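Local coordinates for protein transcriptional regulator (Streptococcus pneumoniae, PDB 2GNP) that probably acts as a transcriptional regulator whose effector domain, of the putative sugar-binding family with a Rossmann-like fold, would sense a sugar ligand, at residues 39-51 / 63-76. Sequence-based numbering, arbitrary orientation.
Sequences LSERISQVAAGVL and FSWGKSLSNLVDLI
L72 and L75, one turn apart on helix 67-75, are the knobs of this interface, each seated in a four-residue hole on helix 39-51. L72 enters among S44, A47, A48 and L51: its CD2 meets A47 CB at 3.8 Å, while its CD1 faces CD2 of L51, and these two leucine side chains cross at about a right angle. L75 fills the hole of E41, S44, Q45 and A48. Its CD1 lies 3.6 Å from S44 CB and equally near NE2 of Q45, whose chain, bent at chi2 (61°), brings the amide nitrogen against the leucine methyl.

Close spacing is allowed by the small residues S44 and A48 of helix 39-51. S44 and L72 bring their CA atoms to 4.6 Å, A48 and I76 to 4.7 Å. The axes of the segments 39-51 and 67-75 approach to 8.1 Å, at a crossing angle of -67°. A48 CB rests on the backbone of I76, with I76 CA 3.7 Å away. The I76 side chain runs on along helix 39-51, its CD1 reaching the carbonyl O of A48 and CB of L51. At the L51 end, CD2 of L51 meets F63 CZ obliquely.

Polar chemistry gathers at the S40 end. S44 OG, beside its own backbone N (chi1 -62°), donates to S40 O at 2.7 Å from above the carbonyl plane, on the face opposite S44 N. The same hydroxyl accepts from a water that also donates to S68 O, forming a bridge between the helices.

Both helices follow strands of the Rossmann-like sheet, 24-28 and 60-63; A47 also touches strand 248-252, and I76 helix 102-113. The two leucine knobs thus carry the joint, L72 in a mainly apolar hole and L75 in one lined partly by polar residues, with the buried serine hydroxyl held by its own helix and one bridging water.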
ATOM      1  N   LEU A  39       3.216   8.305  17.930  1.00 20.50           N
ATOM      2  CA  LEU A  39       2.200   7.422  17.362  1.00 19.40           C
ATOM      3  C   LEU A  39       2.806   6.728  16.149  1.00 20.43           C
ATOM      4  O   LEU A  39       2.719   5.510  16.057  1.00 21.00           O
ATOM      5  CB  LEU A  39       0.935   8.182  16.965  1.00 19.63           C
ATOM      6  CG  LEU A  39      -0.125   7.318  16.260  1.00 17.17           C
ATOM      7  CD1 LEU A  39      -0.645   6.185  17.132  1.00 17.36           C
ATOM      8  CD2 LEU A  39      -1.333   8.212  15.829  1.00 17.77           C
ATOM      9  N   SER A  40       3.471   7.482  15.259  1.00 21.63           N
ATOM     10  CA  SER A  40       4.112   6.850  14.079  1.00 21.66           C
ATOM     11  C   SER A  40       5.169   5.822  14.488  1.00 21.54           C
ATOM     12  O   SER A  40       5.273   4.759  13.876  1.00 20.56           O
ATOM     13  CB  SER A  40       4.690   7.934  13.158  1.00 21.63           C
ATOM     14  OG  SER A  40       5.413   7.332  12.087  1.00 25.53           O
ATOM     15  N   GLU A  41       5.949   6.094  15.541  1.00 20.64           N
ATOM     16  CA  GLU A  41       6.879   5.074  16.032  1.00 21.33           C
ATOM     17  C   GLU A  41       6.167   3.783  16.459  1.00 20.99           C
ATOM     18  O   GLU A  41       6.641   2.675  16.189  1.00 19.74           O
ATOM     19  CB  GLU A  41       7.726   5.602  17.212  1.00 22.93           C
ATOM     20  CG  GLU A  41       8.989   4.774  17.541  1.00 27.55           C
ATOM     21  CD  GLU A  41       8.735   3.554  18.423  1.00 32.42           C
ATOM     22  OE1 GLU A  41       7.679   3.472  19.096  1.00 35.27           O
ATOM     23  OE2 GLU A  41       9.611   2.658  18.461  1.00 36.14           O
ATOM     24  N   ARG A  42       5.049   3.931  17.161  1.00 19.46           N
ATOM     25  CA  ARG A  42       4.374   2.779  17.751  1.00 19.56           C
ATOM     26  C   ARG A  42       3.809   1.894  16.650  1.00 17.83           C
ATOM     27  O   ARG A  42       3.953   0.685  16.715  1.00 19.18           O
ATOM     28  CB  ARG A  42       3.256   3.243  18.657  1.00 19.40           C
ATOM     29  CG  ARG A  42       2.782   2.153  19.658  1.00 23.92           C
ATOM     30  CD  ARG A  42       2.286   2.784  21.019  1.00 28.75           C
ATOM     31  NE  ARG A  42       1.198   3.663  20.737  1.00 33.99           N
ATOM     32  CZ  ARG A  42       1.037   4.895  21.168  1.00 28.78           C
ATOM     33  NH1 ARG A  42       1.870   5.494  22.060  1.00 27.95           N
ATOM     34  NH2 ARG A  42      -0.008   5.513  20.711  1.00 25.93           N
ATOM     35  N   ILE A  43       3.218   2.541  15.647  1.00 18.03           N
ATOM     36  CA  ILE A  43       2.610   1.835  14.524  1.00 18.38           C
ATOM     37  C   ILE A  43       3.740   1.189  13.720  1.00 17.77           C
ATOM     38  O   ILE A  43       3.657   0.017  13.366  1.00 18.32           O
ATOM     39  CB  ILE A  43       1.764   2.789  13.652  1.00 18.38           C
ATOM     40  CG1 ILE A  43       0.511   3.250  14.412  1.00 20.09           C
ATOM     41  CG2 ILE A  43       1.385   2.127  12.314  1.00 20.66           C
ATOM     42  CD1 ILE A  43      -0.218   4.390  13.749  1.00 23.21           C
ATOM     43  N   SER A  44       4.786   1.953  13.471  1.00 16.86           N
ATOM     44  CA  SER A  44       5.918   1.453  12.674  1.00 17.19           C
ATOM     45  C   SER A  44       6.605   0.266  13.298  1.00 18.25           C
ATOM     46  O   SER A  44       7.060  -0.642  12.578  1.00 17.99           O
ATOM     47  CB  SER A  44       6.947   2.556  12.397  1.00 16.26           C
ATOM     48  OG  SER A  44       6.395   3.596  11.651  1.00 18.90           O
ATOM     49  N   GLN A  45       6.746   0.246  14.637  1.00 19.10           N
ATOM     50  CA  GLN A  45       7.420  -0.884  15.289  1.00 20.65           C
ATOM     51  C   GLN A  45       6.589  -2.162  15.197  1.00 19.62           C
ATOM     52  O   GLN A  45       7.106  -3.252  15.012  1.00 20.32           O
ATOM     53  CB  GLN A  45       7.734  -0.521  16.763  1.00 21.93           C
ATOM     54  CG  GLN A  45       8.540  -1.560  17.452  1.00 26.89           C
ATOM     55  CD  GLN A  45       9.912  -1.770  16.787  1.00 31.00           C
ATOM     56  OE1 GLN A  45      10.214  -2.869  16.334  1.00 37.67           O
ATOM     57  NE2 GLN A  45      10.710  -0.716  16.698  1.00 31.25           N
ATOM     58  N   VAL A  46       5.267  -2.011  15.354  1.00 18.39           N
ATOM     59  CA  VAL A  46       4.376  -3.155  15.283  1.00 18.28           C
ATOM     60  C   VAL A  46       4.501  -3.713  13.867  1.00 17.08           C
ATOM     61  O   VAL A  46       4.751  -4.921  13.680  1.00 17.56           O
ATOM     62  CB  VAL A  46       2.965  -2.760  15.620  1.00 18.05           C
ATOM     63  CG1 VAL A  46       1.964  -3.881  15.197  1.00 18.92           C
ATOM     64  CG2 VAL A  46       2.859  -2.435  17.160  1.00 17.57           C
ATOM     65  N   ALA A  47       4.489  -2.799  12.903  1.00 16.88           N
ATOM     66  CA  ALA A  47       4.473  -3.175  11.460  1.00 17.15           C
ATOM     67  C   ALA A  47       5.777  -3.866  11.115  1.00 16.78           C
ATOM     68  O   ALA A  47       5.785  -4.876  10.420  1.00 15.19           O
ATOM     69  CB  ALA A  47       4.248  -1.962  10.573  1.00 16.24           C
ATOM     70  N   ALA A  48       6.883  -3.315  11.645  1.00 17.01           N
ATOM     71  CA  ALA A  48       8.194  -3.899  11.406  1.00 17.03           C
ATOM     72  C   ALA A  48       8.281  -5.314  11.943  1.00 17.13           C
ATOM     73  O   ALA A  48       8.734  -6.220  11.235  1.00 16.62           O
ATOM     74  CB  ALA A  48       9.333  -3.018  12.034  1.00 16.15           C
ATOM     75  N   GLY A  49       7.811  -5.521  13.179  1.00 16.94           N
ATOM     76  CA  GLY A  49       7.802  -6.850  13.750  1.00 17.83           C
ATOM     77  C   GLY A  49       6.964  -7.837  12.943  1.00 16.31           C
ATOM     78  O   GLY A  49       7.391  -8.971  12.660  1.00 16.81           O
ATOM     79  N   VAL A  50       5.756  -7.385  12.595  1.00 16.73           N
ATOM     80  CA  VAL A  50       4.851  -8.202  11.799  1.00 16.92           C
ATOM     81  C   VAL A  50       5.534  -8.612  10.484  1.00 15.83           C
ATOM     82  O   VAL A  50       5.586  -9.800  10.129  1.00 15.08           O
ATOM     83  CB  VAL A  50       3.534  -7.495  11.511  1.00 16.89           C
ATOM     84  CG1 VAL A  50       2.868  -8.211  10.375  1.00 18.21           C
ATOM     85  CG2 VAL A  50       2.624  -7.469  12.779  1.00 17.59           C
ATOM     86  N   LEU A  51       6.139  -7.657   9.777  1.00 15.31           N
ATOM     87  CA  LEU A  51       6.733  -8.017   8.471  1.00 14.98           C
ATOM     88  C   LEU A  51       7.957  -8.974   8.620  1.00 15.11           C
ATOM     89  O   LEU A  51       8.128  -9.944   7.869  1.00 15.57           O
ATOM     90  CB  LEU A  51       7.139  -6.742   7.719  1.00 14.18           C
ATOM     91  CG  LEU A  51       7.751  -6.970   6.346  1.00 16.34           C
ATOM     92  CD1 LEU A  51       6.750  -7.682   5.427  1.00 16.75           C
ATOM     93  CD2 LEU A  51       8.090  -5.597   5.729  1.00 12.46           C
ATOM     94  N   PHE A  63       6.951  -4.182  -2.968  1.00 11.49           N
ATOM     95  CA  PHE A  63       6.746  -2.980  -2.135  1.00 12.95           C
ATOM     96  C   PHE A  63       6.098  -1.906  -2.990  1.00 14.64           C
ATOM     97  O   PHE A  63       6.424  -1.804  -4.198  1.00 11.66           O
ATOM     98  CB  PHE A  63       8.087  -2.408  -1.674  1.00 12.13           C
ATOM     99  CG  PHE A  63       8.420  -2.795  -0.256  1.00 12.33           C
ATOM    100  CD1 PHE A  63       8.642  -4.119   0.042  1.00 15.26           C
ATOM    101  CD2 PHE A  63       8.396  -1.858   0.782  1.00 11.90           C
ATOM    102  CE1 PHE A  63       8.912  -4.509   1.359  1.00 13.14           C
ATOM    103  CE2 PHE A  63       8.652  -2.241   2.130  1.00 17.56           C
ATOM    104  CZ  PHE A  63       8.918  -3.565   2.392  1.00 15.42           C
ATOM    105  N   SER A  64       5.251  -1.080  -2.363  1.00 14.21           N
ATOM    106  CA  SER A  64       4.875   0.214  -2.971  1.00 16.05           C
ATOM    107  C   SER A  64       5.798   1.312  -2.368  1.00 17.25           C
ATOM    108  O   SER A  64       7.001   1.105  -2.100  1.00 15.11           O
ATOM    109  CB  SER A  64       3.368   0.505  -2.834  1.00 17.65           C
ATOM    110  OG  SER A  64       2.970   1.552  -3.669  1.00 22.55           O
ATOM    111  N   TRP A  65       5.235   2.507  -2.190  1.00 18.46           N
ATOM    112  CA  TRP A  65       6.034   3.699  -1.995  1.00 19.33           C
ATOM    113  C   TRP A  65       5.481   4.412  -0.746  1.00 18.78           C
ATOM    114  O   TRP A  65       4.411   4.060  -0.241  1.00 17.16           O
ATOM    115  CB  TRP A  65       5.942   4.602  -3.275  1.00 20.90           C
ATOM    116  CG  TRP A  65       4.531   5.149  -3.545  1.00 22.96           C
ATOM    117  CD1 TRP A  65       3.475   4.527  -4.150  1.00 26.97           C
ATOM    118  CD2 TRP A  65       4.065   6.434  -3.154  1.00 27.52           C
ATOM    119  NE1 TRP A  65       2.365   5.357  -4.149  1.00 28.96           N
ATOM    120  CE2 TRP A  65       2.715   6.540  -3.549  1.00 28.33           C
ATOM    121  CE3 TRP A  65       4.665   7.511  -2.514  1.00 25.78           C
ATOM    122  CZ2 TRP A  65       1.960   7.693  -3.317  1.00 28.66           C
ATOM    123  CZ3 TRP A  65       3.922   8.662  -2.278  1.00 27.93           C
ATOM    124  CH2 TRP A  65       2.588   8.749  -2.692  1.00 26.58           C
ATOM    125  N   GLY A  66       6.228   5.381  -0.228  1.00 19.49           N
ATOM    126  CA  GLY A  66       5.687   6.236   0.827  1.00 19.41           C
ATOM    127  C   GLY A  66       6.187   6.232   2.240  1.00 20.20           C
ATOM    128  O   GLY A  66       7.025   5.400   2.653  1.00 18.28           O
ATOM    129  N   LYS A  67       5.667   7.213   3.005  1.00 21.66           N
ATOM    130  CA  LYS A  67       6.134   7.435   4.392  1.00 20.61           C
ATOM    131  C   LYS A  67       5.921   6.285   5.341  1.00 19.46           C
ATOM    132  O   LYS A  67       6.834   5.936   6.071  1.00 19.77           O
ATOM    133  CB  LYS A  67       5.537   8.720   5.019  1.00 21.86           C
ATOM    134  CG  LYS A  67       6.004   9.010   6.474  1.00 22.76           C
ATOM    135  CD  LYS A  67       5.241  10.265   7.031  1.00 23.84           C
ATOM    136  CE  LYS A  67       5.672  10.683   8.434  1.00 27.29           C
ATOM    137  NZ  LYS A  67       5.249   9.745   9.514  1.00 30.20           N
ATOM    138  N   SER A  68       4.706   5.713   5.380  1.00 17.94           N
ATOM    139  CA  SER A  68       4.439   4.579   6.266  1.00 17.40           C
ATOM    140  C   SER A  68       5.435   3.437   6.031  1.00 16.47           C
ATOM    141  O   SER A  68       5.955   2.840   6.978  1.00 18.04           O
ATOM    142  CB  SER A  68       3.005   4.033   6.052  1.00 17.10           C
ATOM    143  OG  SER A  68       2.027   4.921   6.617  1.00 22.68           O
ATOM    144  N   LEU A  69       5.770   3.220   4.762  1.00 16.06           N
ATOM    145  CA  LEU A  69       6.665   2.104   4.460  1.00 15.74           C
ATOM    146  C   LEU A  69       8.084   2.466   4.876  1.00 14.70           C
ATOM    147  O   LEU A  69       8.810   1.638   5.454  1.00 14.81           O
ATOM    148  CB  LEU A  69       6.578   1.737   2.978  1.00 13.92           C
ATOM    149  CG  LEU A  69       5.234   1.141   2.593  1.00 16.96           C
ATOM    150  CD1 LEU A  69       5.356   0.422   1.247  1.00 17.79           C
ATOM    151  CD2 LEU A  69       4.565   0.354   3.719  1.00 17.32           C
ATOM    152  N   SER A  70       8.490   3.693   4.559  1.00 16.61           N
ATOM    153  CA  SER A  70       9.848   4.129   4.926  1.00 16.69           C
ATOM    154  C   SER A  70      10.027   4.009   6.439  1.00 17.49           C
ATOM    155  O   SER A  70      11.043   3.528   6.940  1.00 15.65           O
ATOM    156  CB  SER A  70      10.103   5.541   4.439  1.00 17.75           C
ATOM    157  OG  SER A  70      11.406   5.968   4.861  1.00 17.91           O
ATOM    158  N   ASN A  71       9.003   4.425   7.171  1.00 17.74           N
ATOM    159  CA  ASN A  71       9.064   4.386   8.645  1.00 18.32           C
ATOM    160  C   ASN A  71       9.196   2.959   9.189  1.00 19.09           C
ATOM    161  O   ASN A  71       9.854   2.711  10.195  1.00 19.58           O
ATOM    162  CB  ASN A  71       7.838   5.106   9.222  1.00 19.66           C
ATOM    163  CG  ASN A  71       7.838   6.636   8.973  1.00 21.89           C
ATOM    164  OD1 ASN A  71       8.874   7.275   8.621  1.00 22.83           O
ATOM    165  ND2 ASN A  71       6.681   7.237   9.197  1.00 21.16           N
ATOM    166  N   LEU A  72       8.558   1.973   8.530  1.00 16.81           N
ATOM    167  CA  LEU A  72       8.693   0.638   9.045  1.00 18.40           C
ATOM    168  C   LEU A  72      10.044   0.076   8.644  1.00 16.81           C
ATOM    169  O   LEU A  72      10.677  -0.586   9.461  1.00 17.51           O
ATOM    170  CB  LEU A  72       7.500  -0.240   8.628  1.00 20.02           C
ATOM    171  CG  LEU A  72       7.492  -1.183   7.458  1.00 20.68           C
ATOM    172  CD1 LEU A  72       8.531  -2.346   7.581  1.00 16.41           C
ATOM    173  CD2 LEU A  72       6.024  -1.725   7.236  1.00 22.17           C
ATOM    174  N   VAL A  73      10.471   0.349   7.404  1.00 15.41           N
ATOM    175  CA  VAL A  73      11.767  -0.134   6.932  1.00 14.84           C
ATOM    176  C   VAL A  73      12.908   0.351   7.859  1.00 16.21           C
ATOM    177  O   VAL A  73      13.831  -0.392   8.190  1.00 17.41           O
ATOM    178  CB  VAL A  73      12.044   0.247   5.458  1.00 15.29           C
ATOM    179  CG1 VAL A  73      13.476  -0.186   5.104  1.00 16.94           C
ATOM    180  CG2 VAL A  73      11.062  -0.541   4.559  1.00 11.90           C
ATOM    181  N   ASP A  74      12.821   1.587   8.289  1.00 18.03           N
ATOM    182  CA  ASP A  74      13.863   2.145   9.202  1.00 19.05           C
ATOM    183  C   ASP A  74      14.000   1.270  10.469  1.00 19.50           C
ATOM    184  O   ASP A  74      15.120   1.064  11.025  1.00 19.91           O
ATOM    185  CB  ASP A  74      13.465   3.543   9.641  1.00 19.09           C
ATOM    186  CG  ASP A  74      13.735   4.612   8.606  1.00 18.92           C
ATOM    187  OD1 ASP A  74      14.389   4.362   7.582  1.00 22.20           O
ATOM    188  OD2 ASP A  74      13.289   5.766   8.850  1.00 22.89           O
ATOM    189  N   LEU A  75      12.865   0.757  10.961  1.00 18.78           N
ATOM    190  CA  LEU A  75      12.892  -0.003  12.234  1.00 17.64           C
ATOM    191  C   LEU A  75      13.110  -1.478  12.166  1.00 18.22           C
ATOM    192  O   LEU A  75      13.497  -2.122  13.173  1.00 18.51           O
ATOM    193  CB  LEU A  75      11.619   0.253  13.030  1.00 19.88           C
ATOM    194  CG  LEU A  75      11.269   1.708  13.328  1.00 20.84           C
ATOM    195  CD1 LEU A  75      10.012   1.735  14.188  1.00 22.66           C
ATOM    196  CD2 LEU A  75      12.439   2.455  14.043  1.00 24.54           C
ATOM    197  N   ILE A  76      12.835  -2.089  11.000  1.00 16.21           N
ATOM    198  CA  ILE A  76      12.827  -3.523  10.962  1.00 16.39           C
ATOM    199  C   ILE A  76      14.226  -4.109  11.205  1.00 17.51           C
ATOM    200  O   ILE A  76      15.234  -3.552  10.700  1.00 18.32           O
ATOM    201  CB  ILE A  76      12.218  -4.035   9.610  1.00 14.37           C
ATOM    202  CG1 ILE A  76      11.876  -5.525   9.693  1.00 18.52           C
ATOM    203  CG2 ILE A  76      13.175  -3.740   8.434  1.00 16.55           C
ATOM    204  CD1 ILE A  76      10.986  -5.982   8.504  1.00 17.43           C
TER
HETATM  205  O   HOH W   1       4.790   2.641   9.473  1.00 20.17           O